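PDB 5JM8: aerobactin synthase IucA from Klebsiella pneumoniae subsp. pneumoniae, which catalyses an ATP-dependent condensation step in the assembly of the siderophore aerobactin, as a member of the IucA/IucC family of NIS synthetases. Local coordinates for residues A[117-120]-A[121-124]. Numbering follows the deposited sequence.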
ATOM      1  N   HIS A 117       5.355 -36.994  -1.611  1.00 29.25           N
ATOM      2  CA  HIS A 117       5.313 -35.637  -2.142  1.00 28.30           C
ATOM      3  C   HIS A 117       4.795 -34.664  -1.093  1.00 27.64           C
ATOM      4  O   HIS A 117       5.272 -33.534  -0.989  1.00 29.39           O
ATOM      5  CB  HIS A 117       4.430 -35.579  -3.388  1.00 26.79           C
ATOM      6  CG  HIS A 117       4.918 -36.441  -4.511  1.00 25.04           C
ATOM      7  ND1 HIS A 117       4.089 -36.892  -5.516  1.00 23.55           N
ATOM      8  CD2 HIS A 117       6.145 -36.943  -4.781  1.00 23.46           C
ATOM      9  CE1 HIS A 117       4.788 -37.628  -6.361  1.00 21.94           C
ATOM     10  NE2 HIS A 117       6.038 -37.676  -5.937  1.00 21.18           N
ATOM     11  N   THR A 118       3.808 -35.112  -0.324  1.00 25.51           N
ATOM     12  CA  THR A 118       3.234 -34.306   0.744  1.00 20.93           C
ATOM     13  C   THR A 118       4.281 -33.999   1.808  1.00 21.89           C
ATOM     14  O   THR A 118       4.389 -32.866   2.271  1.00 18.77           O
ATOM     15  CB  THR A 118       2.038 -35.012   1.405  1.00 18.07           C
ATOM     16  OG1 THR A 118       1.009 -35.227   0.433  1.00 18.11           O
ATOM     17  CG2 THR A 118       1.478 -34.178   2.552  1.00 17.61           C
ATOM     18  N   GLN A 119       5.047 -35.014   2.194  1.00 24.18           N
ATOM     19  CA  GLN A 119       6.069 -34.844   3.220  1.00 27.41           C
ATOM     20  C   GLN A 119       7.115 -33.841   2.756  1.00 25.71           C
ATOM     21  O   GLN A 119       7.583 -33.018   3.540  1.00 28.02           O
ATOM     22  CB  GLN A 119       6.727 -36.186   3.557  1.00 32.21           C
ATOM     23  CG  GLN A 119       7.765 -36.112   4.676  1.00 33.64           C
ATOM     24  CD  GLN A 119       7.155 -35.747   6.018  1.00 32.55           C
ATOM     25  OE1 GLN A 119       6.268 -36.439   6.519  1.00 35.60           O
ATOM     26  NE2 GLN A 119       7.627 -34.655   6.605  1.00 28.41           N
ATOM     27  N   GLN A 120       7.471 -33.912   1.477  1.00 23.45           N
ATOM     28  CA  GLN A 120       8.413 -32.965   0.889  1.00 20.15           C
ATOM     29  C   GLN A 120       7.897 -31.545   1.050  1.00 18.37           C
ATOM     30  O   GLN A 120       8.607 -30.667   1.542  1.00 20.11           O
ATOM     31  CB  GLN A 120       8.643 -33.268  -0.595  1.00 23.48           C
ATOM     32  CG  GLN A 120       9.445 -34.530  -0.872  1.00 31.85           C
ATOM     33  CD  GLN A 120       9.565 -34.832  -2.357  1.00 42.01           C
ATOM     34  OE1 GLN A 120       8.769 -34.351  -3.166  1.00 49.36           O
ATOM     35  NE2 GLN A 120      10.563 -35.629  -2.721  1.00 42.05           N
ATOM     36  N   ALA A 121       6.653 -31.332   0.637  1.00 17.15           N
ATOM     37  CA  ALA A 121       6.033 -30.017   0.697  1.00 20.56           C
ATOM     38  C   ALA A 121       5.998 -29.492   2.127  1.00 22.66           C
ATOM     39  O   ALA A 121       6.285 -28.323   2.373  1.00 21.24           O
ATOM     40  CB  ALA A 121       4.632 -30.070   0.119  1.00 16.33           C
ATOM     41  N   ILE A 122       5.650 -30.368   3.066  1.00 24.52           N
ATOM     42  CA  ILE A 122       5.579 -29.996   4.475  1.00 27.66           C
ATOM     43  C   ILE A 122       6.944 -29.550   4.992  1.00 30.50           C
ATOM     44  O   ILE A 122       7.036 -28.622   5.796  1.00 35.15           O
ATOM     45  CB  ILE A 122       5.050 -31.168   5.337  1.00 26.38           C
ATOM     46  CG1 ILE A 122       3.567 -31.405   5.033  1.00 20.45           C
ATOM     47  CG2 ILE A 122       5.241 -30.879   6.830  1.00 26.52           C
ATOM     48  CD1 ILE A 122       2.993 -32.679   5.618  1.00 15.95           C
ATOM     49  N   ASP A 123       7.998 -30.216   4.531  1.00 26.38           N
ATOM     50  CA  ASP A 123       9.359 -29.870   4.929  1.00 24.92           C
ATOM     51  C   ASP A 123       9.861 -28.627   4.199  1.00 22.70           C
ATOM     52  O   ASP A 123      10.821 -27.991   4.632  1.00 25.51           O
ATOM     53  CB  ASP A 123      10.311 -31.039   4.664  1.00 27.04           C
ATOM     54  CG  ASP A 123      10.065 -32.222   5.587  1.00 30.68           C
ATOM     55  OD1 ASP A 123       9.582 -32.015   6.722  1.00 32.68           O
ATOM     56  OD2 ASP A 123      10.362 -33.364   5.177  1.00 32.29           O
ATOM     57  N   ALA A 124       9.212 -28.290   3.088  1.00 22.28           N
ATOM     58  CA  ALA A 124       9.605 -27.136   2.286  1.00 20.90           C
ATOM     59  C   ALA A 124       8.889 -25.856   2.718  1.00 23.77           C
ATOM     60  O   ALA A 124       9.403 -24.755   2.512  1.00 33.41           O
ATOM     61  CB  ALA A 124       9.331 -27.410   0.814  1.00 15.53           C
TER
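Gln119 and Asp123 meet one turn apart near the C-terminal end of the alpha-helix 101-124, an i to i+4 side-chain pair laid over a regular backbone bond. Asp123 N donates to Gln119 O at 3.0 Å, as expected for an i to i+4 pair in a helix. Along Gln119, CB starts off away from the next turn and carries CG anti to the backbone N (chi1 -177°); CG then passes 3.8 Å from Asp123 OD2. A bend at chi2 (66°) turns the amide so that its nitrogen reaches the carboxylate, with Gln119 CD 4.1 Å from Asp123 OD2. At the tip, Gln119 NE2 lies 3.3 Å from both Asp123 OD1 and Asp123 OD2, a forked but weak grip whose straighter arm goes to OD2. The amide and carboxylate planes stand 41° apart, so the two groups are not coplanar.

On another side of the helix the packing is apolar: Thr118 CG2 meets Ile122 CD1 at 3.7 Å, while Thr118 OG1 hydrogen-bonds to Ser114 O. Thr118 also touches Lys156, and Ile122 packs on Pro372, joining the helix to neighbouring loops; the Thr118 side chain is about 11 Å from bound ATP. Ile122 CG1, beside its own backbone N, comes within 3.2 Å of Thr118 O, the carbonyl oxygen that accepts the hydrogen bond from Ile122 N.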